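Local coordinates for putative uncharacterized protein (Mycobacterium avium, PDB 2Z6V) that probably transfers a sulfuryl group from the donor PAPS to an acceptor molecule, as members of the sulfotransferase family do, at residues R86-V90 with C140-I144; P143-T149 with V236-P242; P250-I256 with Y314-P319; I256-L260 with A322-I326. All blocks are in the same frame, centred on the assembly; numbering follows the deposited sequence.

How the contacts relate
From the N terminus, contact 1 closes a loop of 49 residues, bringing segment 140-144, beyond strand 132-134, back to helix 70-96. Contact 2 begins on that same loop, sharing Pro-143 and Ile-144, and joins it to the far end of helix 224-238, just before strand 244-248. After that strand, contacts 3 and 4 share Ile-256 and cross along the chain, both pairing the start of helix 256-262 or the turn before it with helix 301-326. Contacts 1 and 3 lie on opposite sides of the chain's centre, their centres about 26 Å apart, a worked example of long-range ties made in two separate pairs.

Contact 1: residues R86-V90 with C140-I144; sequences RRLQV and CVHPI
Arg-86 reaches from helix 70-96 to the loop 140-144 and gives its NE to Val-141 O, a hydrogen bond of 3.2 Å with an angle of 149° at the hydrogen. The donor meets this carbonyl from its flank rather than end-on, and the oxygen is tilted somewhat from the guanidinium plane. Over one face of the same group, toward its rim, lies Cys-140 O; the angle is too poor for a second bond, but two successive carbonyl dipoles probably stabilise the positive charge. One helical turn further on, Gln-89 and Val-90 meet Ile-144. Ile-144 CG1 packs on Gln-89 O at 3.4 Å and stands 4.0 Å from Gln-89 CB, while Val-90 CG2 touches Pro-143 CG, also at 4.0 Å. Residues 86, 89 and 90 thus form one stripe of the helix, laid against the irregular segment that follows strand 132-134, an outermost strand of the parallel sheet in this sulfotransferase fold. Tyr-233 of helix 224-238 packs on both Val-90 and Pro-143. The polar end of Gln-89 works through water. With CG anti to its carbonyl carbon (chi1 -66°) and the chain extended beyond, the amide reaches the loop: water 1 donates to Gln-89 OE1 at 2.9 Å and to Ile-144 O at 2.6 Å, whereas water 2 accepts from Gln-89 NE2 and is hydrogen-bonded to His-142 ND1 at 2.7 Å.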
loop_
_atom_site.group_PDB
_atom_site.type_symbol
_atom_site.label_atom_id
_atom_site.label_comp_id
_atom_site.label_asym_id
_atom_site.label_seq_id
_atom_site.Cartn_x
_atom_site.Cartn_y
_atom_site.Cartn_z
ATOM N N ARG A 86 8.220 -3.104 -14.577
ATOM C CA ARG A 86 6.842 -3.590 -14.549
ATOM C C ARG A 86 5.981 -2.671 -15.397
ATOM O O ARG A 86 5.124 -3.120 -16.165
ATOM C CB ARG A 86 6.312 -3.602 -13.119
ATOM C CG ARG A 86 6.803 -4.770 -12.316
ATOM C CD ARG A 86 6.924 -4.418 -10.859
ATOM N NE ARG A 86 7.894 -5.309 -10.252
ATOM C CZ ARG A 86 8.602 -5.020 -9.173
ATOM N NH1 ARG A 86 8.448 -3.849 -8.565
ATOM N NH2 ARG A 86 9.481 -5.903 -8.717
ATOM N N ARG A 87 6.221 -1.374 -15.238
ATOM C CA ARG A 87 5.502 -0.349 -15.979
ATOM C C ARG A 87 5.687 -0.633 -17.468
ATOM O O ARG A 87 4.740 -0.568 -18.236
ATOM C CB ARG A 87 6.069 1.025 -15.606
ATOM C CG ARG A 87 5.431 2.213 -16.299
ATOM C CD ARG A 87 4.008 2.410 -15.878
ATOM N NE ARG A 87 3.480 3.660 -16.414
ATOM C CZ ARG A 87 3.646 4.854 -15.851
ATOM N NH1 ARG A 87 4.334 4.976 -14.718
ATOM N NH2 ARG A 87 3.111 5.929 -16.418
ATOM N N LEU A 88 6.913 -0.966 -17.861
ATOM C CA LEU A 88 7.221 -1.277 -19.256
ATOM C C LEU A 88 6.511 -2.541 -19.714
ATOM O O LEU A 88 5.998 -2.606 -20.832
ATOM C CB LEU A 88 8.731 -1.455 -19.445
ATOM C CG LEU A 88 9.564 -0.177 -19.341
ATOM C CD1 LEU A 88 11.043 -0.505 -19.392
ATOM C CD2 LEU A 88 9.173 0.757 -20.472
ATOM N N GLN A 89 6.489 -3.546 -18.843
ATOM C CA GLN A 89 5.845 -4.815 -19.158
ATOM C C GLN A 89 4.333 -4.678 -19.335
ATOM O O GLN A 89 3.752 -5.284 -20.234
ATOM C CB GLN A 89 6.157 -5.847 -18.067
ATOM C CG GLN A 89 7.621 -6.238 -18.001
ATOM C CD GLN A 89 7.879 -7.412 -17.074
ATOM O OE1 GLN A 89 7.297 -8.482 -17.231
ATOM N NE2 GLN A 89 8.765 -7.216 -16.105
ATOM N N VAL A 90 3.701 -3.874 -18.484
ATOM C CA VAL A 90 2.258 -3.684 -18.567
ATOM C C VAL A 90 1.865 -2.903 -19.818
ATOM O O VAL A 90 0.801 -3.132 -20.396
ATOM C CB VAL A 90 1.714 -2.947 -17.316
ATOM C CG1 VAL A 90 0.224 -2.636 -17.491
ATOM C CG2 VAL A 90 1.929 -3.808 -16.076
ATOM N N CYS A 140 2.383 -7.862 -8.191
ATOM C CA CYS A 140 3.057 -6.580 -8.113
ATOM C C CYS A 140 4.554 -6.773 -8.349
ATOM O O CYS A 140 5.333 -5.826 -8.283
ATOM C CB CYS A 140 2.797 -5.932 -6.761
ATOM S SG CYS A 140 1.092 -5.365 -6.596
ATOM N N VAL A 141 4.942 -8.013 -8.631
ATOM C CA VAL A 141 6.324 -8.353 -8.918
ATOM C C VAL A 141 6.410 -8.801 -10.382
ATOM O O VAL A 141 7.243 -8.308 -11.145
ATOM C CB VAL A 141 6.826 -9.493 -7.995
ATOM C CG1 VAL A 141 8.212 -9.977 -8.441
ATOM C CG2 VAL A 141 6.887 -8.992 -6.566
ATOM N N HIS A 142 5.539 -9.726 -10.769
ATOM C CA HIS A 142 5.505 -10.229 -12.144
ATOM C C HIS A 142 4.075 -10.209 -12.686
ATOM O O HIS A 142 3.450 -11.257 -12.841
ATOM C CB HIS A 142 6.050 -11.653 -12.194
ATOM C CG HIS A 142 7.458 -11.773 -11.708
ATOM N ND1 HIS A 142 8.466 -10.936 -12.140
ATOM C CD2 HIS A 142 8.033 -12.642 -10.844
ATOM C CE1 HIS A 142 9.601 -11.285 -11.563
ATOM N NE2 HIS A 142 9.367 -12.317 -10.771
ATOM N N PRO A 143 3.551 -9.014 -13.008
ATOM C CA PRO A 143 2.184 -8.859 -13.527
ATOM C C PRO A 143 1.862 -9.485 -14.885
ATOM O O PRO A 143 0.783 -10.054 -15.064
ATOM C CB PRO A 143 1.994 -7.342 -13.544
ATOM C CG PRO A 143 3.367 -6.851 -13.878
ATOM C CD PRO A 143 4.246 -7.712 -12.983
ATOM N N ILE A 144 2.798 -9.385 -15.822
ATOM C CA ILE A 144 2.606 -9.881 -17.180
ATOM C C ILE A 144 3.274 -11.225 -17.446
ATOM O O ILE A 144 4.455 -11.401 -17.145
ATOM C CB ILE A 144 3.155 -8.836 -18.201
ATOM C CG1 ILE A 144 2.458 -7.493 -17.981
ATOM C CG2 ILE A 144 2.965 -9.321 -19.634
ATOM C CD1 ILE A 144 0.939 -7.574 -17.956
HETATM O O HOH W 1 5.584 -9.853 -15.372
HETATM O O HOH W 2 8.877 -8.689 -13.663
#

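Contact 2: residues P143-T149 with V236-P242; sequences PIPPAST and VLQSTAP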
loop_
_atom_site.group_PDB
_atom_site.type_symbol
_atom_site.label_atom_id
_atom_site.label_comp_id
_atom_site.label_asym_id
_atom_site.label_seq_id
_atom_site.Cartn_x
_atom_site.Cartn_y
_atom_site.Cartn_z
ATOM N N PRO A 143 3.551 -9.014 -13.008
ATOM C CA PRO A 143 2.184 -8.859 -13.527
ATOM C C PRO A 143 1.862 -9.485 -14.885
ATOM O O PRO A 143 0.783 -10.054 -15.064
ATOM C CB PRO A 143 1.994 -7.342 -13.544
ATOM C CG PRO A 143 3.367 -6.851 -13.878
ATOM C CD PRO A 143 4.246 -7.712 -12.983
ATOM N N ILE A 144 2.798 -9.385 -15.822
ATOM C CA ILE A 144 2.606 -9.881 -17.180
ATOM C C ILE A 144 3.274 -11.225 -17.446
ATOM O O ILE A 144 4.455 -11.401 -17.145
ATOM C CB ILE A 144 3.155 -8.836 -18.201
ATOM C CG1 ILE A 144 2.458 -7.493 -17.981
ATOM C CG2 ILE A 144 2.965 -9.321 -19.634
ATOM C CD1 ILE A 144 0.939 -7.574 -17.956
ATOM N N PRO A 145 2.533 -12.190 -18.029
ATOM C CA PRO A 145 1.125 -12.157 -18.465
ATOM C C PRO A 145 0.202 -12.521 -17.295
ATOM O O PRO A 145 0.588 -13.282 -16.418
ATOM C CB PRO A 145 1.064 -13.218 -19.575
ATOM C CG PRO A 145 2.512 -13.568 -19.863
ATOM C CD PRO A 145 3.192 -13.401 -18.534
ATOM N N PRO A 146 -1.038 -12.007 -17.286
ATOM C CA PRO A 146 -1.960 -12.315 -16.180
ATOM C C PRO A 146 -2.379 -13.783 -16.119
ATOM O O PRO A 146 -2.415 -14.477 -17.142
ATOM C CB PRO A 146 -3.129 -11.368 -16.435
ATOM C CG PRO A 146 -3.184 -11.337 -17.945
ATOM C CD PRO A 146 -1.721 -11.251 -18.356
ATOM N N ALA A 147 -2.684 -14.252 -14.913
ATOM C CA ALA A 147 -3.081 -15.640 -14.714
ATOM C C ALA A 147 -4.585 -15.814 -14.602
ATOM O O ALA A 147 -5.323 -14.866 -14.328
ATOM C CB ALA A 147 -2.410 -16.204 -13.461
ATOM N N SER A 148 -5.032 -17.045 -14.816
ATOM C CA SER A 148 -6.441 -17.384 -14.709
ATOM C C SER A 148 -6.842 -17.399 -13.229
ATOM O O SER A 148 -5.986 -17.484 -12.333
ATOM C CB SER A 148 -6.685 -18.764 -15.310
ATOM O OG SER A 148 -5.978 -19.741 -14.575
ATOM N N THR A 149 -8.145 -17.323 -12.980
ATOM C CA THR A 149 -8.678 -17.345 -11.623
ATOM C C THR A 149 -8.207 -18.595 -10.868
ATOM O O THR A 149 -7.695 -18.504 -9.749
ATOM C CB THR A 149 -10.225 -17.330 -11.646
ATOM O OG1 THR A 149 -10.674 -16.213 -12.423
ATOM C CG2 THR A 149 -10.789 -17.210 -10.241
ATOM N N VAL A 236 -5.945 -5.379 -16.733
ATOM C CA VAL A 236 -5.102 -6.440 -17.267
ATOM C C VAL A 236 -5.254 -7.705 -16.412
ATOM O O VAL A 236 -5.297 -8.823 -16.932
ATOM C CB VAL A 236 -3.610 -6.031 -17.289
ATOM C CG1 VAL A 236 -2.747 -7.234 -17.670
ATOM C CG2 VAL A 236 -3.399 -4.882 -18.267
ATOM N N LEU A 237 -5.331 -7.529 -15.098
ATOM C CA LEU A 237 -5.481 -8.675 -14.216
ATOM C C LEU A 237 -6.883 -9.284 -14.347
ATOM O O LEU A 237 -7.040 -10.505 -14.242
ATOM C CB LEU A 237 -5.193 -8.267 -12.769
ATOM C CG LEU A 237 -3.763 -7.789 -12.464
ATOM C CD1 LEU A 237 -3.679 -7.299 -11.011
ATOM C CD2 LEU A 237 -2.759 -8.923 -12.695
ATOM N N GLN A 238 -7.891 -8.440 -14.589
ATOM C CA GLN A 238 -9.284 -8.899 -14.748
ATOM C C GLN A 238 -9.484 -9.736 -15.994
ATOM O O GLN A 238 -10.294 -10.665 -15.996
ATOM C CB GLN A 238 -10.264 -7.739 -14.918
ATOM C CG GLN A 238 -10.581 -6.919 -13.726
ATOM C CD GLN A 238 -11.646 -5.900 -14.062
ATOM O OE1 GLN A 238 -11.613 -5.296 -15.135
ATOM N NE2 GLN A 238 -12.600 -5.703 -13.149
ATOM N N SER A 239 -8.777 -9.365 -17.061
ATOM C CA SER A 239 -8.926 -10.034 -18.341
ATOM C C SER A 239 -8.815 -11.549 -18.285
ATOM O O SER A 239 -9.426 -12.233 -19.099
ATOM C CB SER A 239 -7.945 -9.454 -19.383
ATOM O OG SER A 239 -6.625 -9.934 -19.219
ATOM N N THR A 240 -8.053 -12.087 -17.337
ATOM C CA THR A 240 -7.942 -13.541 -17.235
ATOM C C THR A 240 -8.541 -14.078 -15.940
ATOM O O THR A 240 -8.811 -15.270 -15.827
ATOM C CB THR A 240 -6.472 -14.019 -17.351
ATOM O OG1 THR A 240 -5.640 -13.244 -16.477
ATOM C CG2 THR A 240 -5.978 -13.887 -18.790
ATOM N N ALA A 241 -8.752 -13.188 -14.975
ATOM C CA ALA A 241 -9.315 -13.547 -13.678
ATOM C C ALA A 241 -10.320 -12.474 -13.251
ATOM O O ALA A 241 -10.036 -11.649 -12.380
ATOM C CB ALA A 241 -8.202 -13.663 -12.651
ATOM N N PRO A 242 -11.516 -12.489 -13.856
ATOM C CA PRO A 242 -12.602 -11.535 -13.588
ATOM C C PRO A 242 -13.222 -11.591 -12.192
ATOM O O PRO A 242 -13.181 -12.624 -11.514
ATOM C CB PRO A 242 -13.615 -11.855 -14.688
ATOM C CG PRO A 242 -13.449 -13.335 -14.854
ATOM C CD PRO A 242 -11.944 -13.507 -14.833
HETATM O O HOH W 3 -5.118 -12.403 -13.405
HETATM O O HOH W 4 -13.218 -15.548 -12.463
#
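Between the neighbouring parallel strands 132-134 and 244-248 runs a long crossover connection, and here its outgoing part, with Pro-146 and Ala-147, meets its returning part at Val-236 and Thr-240. The polar centre is Ala-147 O, gripped by two donors. Thr-240 OG1 gives it a hydrogen bond of 2.7 Å, coming from well above the carbonyl plane, 65° out of it, and so not along a lone pair. Water 3 is the second donor, at 2.6 Å, and it also donates to Leu-237 O at 2.8 Å, linking the loop to the last turns of helix 224-238. Thr-240 turns OG1 between its backbone N and carbonyl carbon (chi1 49°), which leaves the methyl CG2 to pack on the ring of Pro-146. That ring fills the angle between Thr-240 and the helix: its CB and CG lie over Val-236 O, and its CG is 4.1 Å from Val-236 CG1. The same methyl of Val-236 receives Ile-144 CD1 at 3.7 Å, the two side chains crossing at about a right angle. Val-236 O accepts a hydrogen bond from Ser-239 OG within its own segment. Further along, Ser-148 CA makes a CH...O contact of 3.4 Å with Thr-240 O, and water 4 joins Thr-149 OG1 to Pro-242 O, which also accepts from Arg-133 NE. Tyr-93 of helix 70-96 covers Ile-144, Pro-146 and Val-236. The contact thus lies within the crossover between two neighbouring strands of the parallel alpha/beta sheet that sulfotransferases share.

Contact 3: residues P250-I256 with Y314-P319; sequences PSHSVHI and YHVDRP. With PLM (palmitic acid), chain C.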
loop_
_atom_site.group_PDB
_atom_site.type_symbol
_atom_site.label_atom_id
_atom_site.label_comp_id
_atom_site.label_asym_id
_atom_site.label_seq_id
_atom_site.Cartn_x
_atom_site.Cartn_y
_atom_site.Cartn_z
ATOM N N PRO A 250 -3.585 2.691 2.618
ATOM C CA PRO A 250 -3.864 3.811 3.521
ATOM C C PRO A 250 -3.868 5.187 2.859
ATOM O O PRO A 250 -4.846 5.924 2.981
ATOM C CB PRO A 250 -2.779 3.672 4.590
ATOM C CG PRO A 250 -2.616 2.183 4.698
ATOM C CD PRO A 250 -2.658 1.725 3.243
ATOM N N SER A 251 -2.796 5.531 2.146
ATOM C CA SER A 251 -2.712 6.846 1.505
ATOM C C SER A 251 -3.755 7.122 0.421
ATOM O O SER A 251 -3.713 8.170 -0.220
ATOM C CB SER A 251 -1.298 7.115 0.958
ATOM O OG SER A 251 -0.868 6.089 0.083
ATOM N N HIS A 252 -4.682 6.192 0.207
ATOM C CA HIS A 252 -5.753 6.433 -0.756
ATOM C C HIS A 252 -6.526 7.602 -0.135
ATOM O O HIS A 252 -7.140 8.409 -0.829
ATOM C CB HIS A 252 -6.693 5.228 -0.875
ATOM C CG HIS A 252 -6.317 4.255 -1.946
ATOM N ND1 HIS A 252 -5.957 4.646 -3.217
ATOM C CD2 HIS A 252 -6.324 2.899 -1.959
ATOM C CE1 HIS A 252 -5.759 3.574 -3.966
ATOM N NE2 HIS A 252 -5.978 2.501 -3.228
ATOM N N SER A 253 -6.482 7.677 1.192
ATOM C CA SER A 253 -7.151 8.737 1.936
ATOM C C SER A 253 -6.555 10.091 1.556
ATOM O O SER A 253 -7.269 11.065 1.350
ATOM C CB SER A 253 -6.976 8.503 3.439
ATOM O OG SER A 253 -5.608 8.315 3.762
ATOM N N VAL A 254 -5.234 10.143 1.475
ATOM C CA VAL A 254 -4.544 11.365 1.112
ATOM C C VAL A 254 -4.921 11.752 -0.314
ATOM O O VAL A 254 -5.317 12.888 -0.579
ATOM C CB VAL A 254 -3.018 11.165 1.199
ATOM C CG1 VAL A 254 -2.300 12.428 0.782
ATOM C CG2 VAL A 254 -2.633 10.762 2.623
ATOM N N HIS A 255 -4.819 10.794 -1.225
ATOM C CA HIS A 255 -5.125 11.025 -2.630
ATOM C C HIS A 255 -6.585 10.730 -2.983
ATOM O O HIS A 255 -6.896 10.445 -4.143
ATOM C CB HIS A 255 -4.217 10.146 -3.499
ATOM C CG HIS A 255 -2.780 10.162 -3.079
ATOM N ND1 HIS A 255 -2.050 11.325 -2.970
ATOM C CD2 HIS A 255 -1.942 9.157 -2.727
ATOM C CE1 HIS A 255 -0.825 11.037 -2.566
ATOM N NE2 HIS A 255 -0.734 9.729 -2.411
ATOM N N ILE A 256 -7.483 10.819 -2.005
ATOM C CA ILE A 256 -8.888 10.497 -2.258
ATOM C C ILE A 256 -9.549 11.257 -3.409
ATOM O O ILE A 256 -10.458 10.735 -4.060
ATOM C CB ILE A 256 -9.741 10.649 -0.978
ATOM C CG1 ILE A 256 -11.125 10.034 -1.216
ATOM C CG2 ILE A 256 -9.820 12.108 -0.567
ATOM C CD1 ILE A 256 -11.871 9.697 0.051
ATOM N N TYR A 314 -2.510 14.697 6.833
ATOM C CA TYR A 314 -3.077 14.524 5.505
ATOM C C TYR A 314 -3.959 13.281 5.446
ATOM O O TYR A 314 -4.965 13.260 4.737
ATOM C CB TYR A 314 -1.978 14.387 4.456
ATOM C CG TYR A 314 -1.285 15.675 4.092
ATOM C CD1 TYR A 314 -0.395 16.289 4.968
ATOM C CD2 TYR A 314 -1.483 16.254 2.845
ATOM C CE1 TYR A 314 0.286 17.443 4.601
ATOM C CE2 TYR A 314 -0.815 17.400 2.469
ATOM C CZ TYR A 314 0.073 17.991 3.344
ATOM O OH TYR A 314 0.769 19.108 2.934
ATOM N N HIS A 315 -3.583 12.245 6.186
ATOM C CA HIS A 315 -4.360 11.016 6.175
ATOM C C HIS A 315 -5.750 11.148 6.778
ATOM O O HIS A 315 -6.618 10.339 6.475
ATOM C CB HIS A 315 -3.606 9.883 6.876
ATOM C CG HIS A 315 -2.533 9.262 6.036
ATOM N ND1 HIS A 315 -1.328 9.884 5.783
ATOM C CD2 HIS A 315 -2.492 8.080 5.376
ATOM C CE1 HIS A 315 -0.590 9.111 5.008
ATOM N NE2 HIS A 315 -1.273 8.012 4.746
ATOM N N VAL A 316 -5.965 12.148 7.632
ATOM C CA VAL A 316 -7.288 12.333 8.226
ATOM C C VAL A 316 -8.063 13.489 7.599
ATOM O O VAL A 316 -9.259 13.364 7.339
ATOM C CB VAL A 316 -7.231 12.549 9.771
ATOM C CG1 VAL A 316 -6.678 11.307 10.447
ATOM C CG2 VAL A 316 -6.404 13.781 10.112
ATOM N N ASP A 317 -7.388 14.603 7.328
ATOM C CA ASP A 317 -8.071 15.751 6.739
ATOM C C ASP A 317 -8.464 15.574 5.275
ATOM O O ASP A 317 -9.554 15.998 4.880
ATOM C CB ASP A 317 -7.236 17.029 6.898
ATOM C CG ASP A 317 -6.972 17.382 8.360
ATOM O OD1 ASP A 317 -7.797 17.029 9.239
ATOM O OD2 ASP A 317 -5.936 18.027 8.627
ATOM N N ARG A 318 -7.601 14.967 4.462
ATOM C CA ARG A 318 -7.952 14.775 3.059
ATOM C C ARG A 318 -9.292 14.055 2.965
ATOM O O ARG A 318 -10.213 14.531 2.298
ATOM C CB ARG A 318 -6.880 13.980 2.314
ATOM C CG ARG A 318 -5.662 14.795 1.914
ATOM C CD ARG A 318 -6.065 15.959 1.032
ATOM N NE ARG A 318 -4.928 16.785 0.649
ATOM C CZ ARG A 318 -3.947 16.389 -0.155
ATOM N NH1 ARG A 318 -3.956 15.164 -0.673
ATOM N NH2 ARG A 318 -2.950 17.219 -0.440
ATOM N N PRO A 319 -9.427 12.896 3.636
ATOM C CA PRO A 319 -10.708 12.189 3.565
ATOM C C PRO A 319 -11.825 12.900 4.334
ATOM O O PRO A 319 -12.987 12.793 3.963
ATOM C CB PRO A 319 -10.372 10.805 4.122
ATOM C CG PRO A 319 -9.266 11.084 5.069
ATOM C CD PRO A 319 -8.415 12.071 4.320
HETATM C C1 PLM C . 6.883 6.710 4.033
HETATM O O1 PLM C . 7.204 7.884 4.316
HETATM O O2 PLM C . 7.325 6.040 3.075
HETATM C C2 PLM C . 5.856 6.020 4.935
HETATM C C3 PLM C . 4.631 6.907 5.160
HETATM C C4 PLM C . 3.529 6.194 5.947
HETATM C C5 PLM C . 3.021 4.951 5.212
HETATM C C6 PLM C . 3.945 3.750 5.418
HETATM C C7 PLM C . 3.594 2.635 4.432
HETATM C C8 PLM C . 4.052 2.999 3.019
HETATM C C9 PLM C . 3.004 2.561 1.995
HETATM C CA PLM C . 2.621 1.091 2.179
HETATM C CB PLM C . 1.270 0.783 1.530
HETATM C CC PLM C . 0.199 1.722 2.086
HETATM C CD PLM C . 0.268 3.092 1.409
HETATM C CE PLM C . -0.388 4.191 2.248
HETATM C CF PLM C . 0.389 4.393 3.550
HETATM C CG PLM C . -0.146 5.579 4.354
HETATM O O HOH W 5 -2.701 14.093 -2.957
#
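Arg-318 NH1 donates to Val-254 O at 2.7 Å, the hydrogen bond that joins the two segments directly, and to water 5 at 2.8 Å. The carbonyl oxygen lies in the guanidinium plane, but the donor stands 47° above the carbonyl plane. Water 5 continues to His-255 ND1, and Arg-318 NH2 is taken up by Phe-218 O, so both terminal nitrogens are engaged. The side chain of Val-254 fits between Arg-318 and His-315. Its CG1 is 3.5 Å from Arg-318 NH1, while CG2 sits almost centrally over the His-315 ring in a CH-pi contact, 3.5 Å from the centroid and 9° off the normal. Rotation of that ring is fixed by the hydrogen bond from His-315 ND1 to Gln-311 O. Residues 253-256 form a type I turn leading into helix 256-262, with His-255 as its N-cap. The same loop follows strand 244-248 and lies beside Gly-113, where the phosphosulfate-binding loop of the sulfotransferase fold probably begins. From the first residue of the turn, Ser-253 O faces Pro-319 CD at 3.3 Å, where helix 301-326 is kinked. The tail of a palmitic acid lies near Pro-250, Ser-251 and His-315, though its closest approaches are doubtful.

Contact 4: residues I256-L260 with A322-I326; sequences IEALL and ARERI
Glu-257 and Arg-325 approach from opposite directions and bridge two helices whose local axes come no nearer than 12.0 Å. The bend in each chain makes this possible. In Glu-257 the CB leaves the backbone to one flank, and the fold at chi2 (-43°) carries the carboxylate over to the facing helix; Arg-325, CG anti to its N, stays extended through chi2 and bends at chi3 (60°), which brings NH2 round to meet it. That single nitrogen serves both oxygens, with the salt bridge to Glu-257 OE1 at 2.6 Å and a hydrogen bond to Glu-257 OE2 at 2.9 Å. OE2 uses its syn lone pair and lies in the guanidinium plane, yet the carboxylate and guanidinium planes are steeply inclined to each other, so this is no flat two-pronged pairing. Beneath the charges the contact is apolar. Leu-260 CD1 and Ile-326 CD1 meet tip to tip at 4.1 Å, the isoleucine placing CG1 between its backbone N and carbonyl carbon and then extending to CD1. Ala-322 CB is 3.8 Å from Ile-256 CG2 and 3.6 Å from Glu-257 OE2. Segments 256-260 and 322-326, their axes 43° apart, both rest on the parallel sheet: Phe-331 of strand 331-335 touches Ile-256 and Ile-326, and Leu-268 of strand 267-272 adds to the floor beneath Ile-256.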
loop_
_atom_site.group_PDB
_atom_site.type_symbol
_atom_site.label_atom_id
_atom_site.label_comp_id
_atom_site.label_asym_id
_atom_site.label_seq_id
_atom_site.Cartn_x
_atom_site.Cartn_y
_atom_site.Cartn_z
ATOM N N ILE A 256 -7.483 10.819 -2.005
ATOM C CA ILE A 256 -8.888 10.497 -2.258
ATOM C C ILE A 256 -9.549 11.257 -3.409
ATOM O O ILE A 256 -10.458 10.735 -4.060
ATOM C CB ILE A 256 -9.741 10.649 -0.978
ATOM C CG1 ILE A 256 -11.125 10.034 -1.216
ATOM C CG2 ILE A 256 -9.820 12.108 -0.567
ATOM C CD1 ILE A 256 -11.871 9.697 0.051
ATOM N N GLU A 257 -9.087 12.474 -3.679
ATOM C CA GLU A 257 -9.651 13.253 -4.773
ATOM C C GLU A 257 -9.342 12.654 -6.152
ATOM O O GLU A 257 -10.212 12.610 -7.023
ATOM C CB GLU A 257 -9.163 14.702 -4.713
ATOM C CG GLU A 257 -9.749 15.533 -3.564
ATOM C CD GLU A 257 -11.251 15.316 -3.366
ATOM O OE1 GLU A 257 -11.943 14.978 -4.351
ATOM O OE2 GLU A 257 -11.741 15.495 -2.227
ATOM N N ALA A 258 -8.111 12.194 -6.357
ATOM C CA ALA A 258 -7.741 11.607 -7.642
ATOM C C ALA A 258 -8.402 10.235 -7.799
ATOM O O ALA A 258 -8.797 9.842 -8.901
ATOM C CB ALA A 258 -6.226 11.482 -7.752
ATOM N N LEU A 259 -8.510 9.510 -6.685
ATOM C CA LEU A 259 -9.143 8.198 -6.679
ATOM C C LEU A 259 -10.582 8.348 -7.202
ATOM O O LEU A 259 -10.974 7.686 -8.167
ATOM C CB LEU A 259 -9.137 7.639 -5.248
ATOM C CG LEU A 259 -9.702 6.244 -4.948
ATOM C CD1 LEU A 259 -9.328 5.847 -3.533
ATOM C CD2 LEU A 259 -11.204 6.224 -5.105
ATOM N N LEU A 260 -11.355 9.235 -6.576
ATOM C CA LEU A 260 -12.743 9.464 -6.970
ATOM C C LEU A 260 -12.885 9.820 -8.439
ATOM O O LEU A 260 -13.856 9.431 -9.103
ATOM C CB LEU A 260 -13.360 10.560 -6.108
ATOM C CG LEU A 260 -13.673 10.047 -4.703
ATOM C CD1 LEU A 260 -14.131 11.193 -3.812
ATOM C CD2 LEU A 260 -14.733 8.959 -4.794
ATOM N N ALA A 322 -13.349 15.328 1.930
ATOM C CA ALA A 322 -14.075 14.620 0.880
ATOM C C ALA A 322 -15.412 14.104 1.390
ATOM O O ALA A 322 -16.406 14.102 0.666
ATOM C CB ALA A 322 -13.238 13.467 0.353
ATOM N N ARG A 323 -15.420 13.665 2.645
ATOM C CA ARG A 323 -16.620 13.142 3.286
ATOM C C ARG A 323 -17.637 14.264 3.500
ATOM O O ARG A 323 -18.844 14.074 3.332
ATOM C CB ARG A 323 -16.245 12.502 4.630
ATOM C CG ARG A 323 -17.417 12.156 5.533
ATOM C CD ARG A 323 -16.937 11.424 6.772
ATOM N NE ARG A 323 -18.033 11.104 7.685
ATOM C CZ ARG A 323 -18.651 11.998 8.445
ATOM N NH1 ARG A 323 -18.276 13.269 8.403
ATOM N NH2 ARG A 323 -19.649 11.625 9.239
ATOM N N GLU A 324 -17.140 15.437 3.868
ATOM C CA GLU A 324 -18.012 16.574 4.095
ATOM C C GLU A 324 -18.714 16.944 2.791
ATOM O O GLU A 324 -19.880 17.342 2.784
ATOM C CB GLU A 324 -17.202 17.767 4.619
ATOM C CG GLU A 324 -18.014 19.043 4.774
ATOM C CD GLU A 324 -17.262 20.147 5.492
ATOM O OE1 GLU A 324 -16.131 20.481 5.076
ATOM O OE2 GLU A 324 -17.809 20.694 6.474
ATOM N N ARG A 325 -18.003 16.770 1.684
ATOM C CA ARG A 325 -18.533 17.114 0.378
ATOM C C ARG A 325 -19.470 16.091 -0.242
ATOM O O ARG A 325 -20.514 16.468 -0.777
ATOM C CB ARG A 325 -17.378 17.403 -0.587
ATOM C CG ARG A 325 -17.807 17.579 -2.030
ATOM C CD ARG A 325 -16.661 18.105 -2.872
ATOM N NE ARG A 325 -15.513 17.201 -2.877
ATOM C CZ ARG A 325 -15.448 16.077 -3.584
ATOM N NH1 ARG A 325 -16.469 15.715 -4.356
ATOM N NH2 ARG A 325 -14.367 15.312 -3.514
ATOM N N ILE A 326 -19.114 14.808 -0.163
ATOM C CA ILE A 326 -19.929 13.757 -0.774
ATOM C C ILE A 326 -20.874 12.989 0.157
ATOM O O ILE A 326 -21.732 12.236 -0.315
ATOM C CB ILE A 326 -19.032 12.744 -1.538
ATOM C CG1 ILE A 326 -18.228 11.889 -0.548
ATOM C CG2 ILE A 326 -18.092 13.500 -2.494
ATOM C CD1 ILE A 326 -17.283 10.921 -1.211
#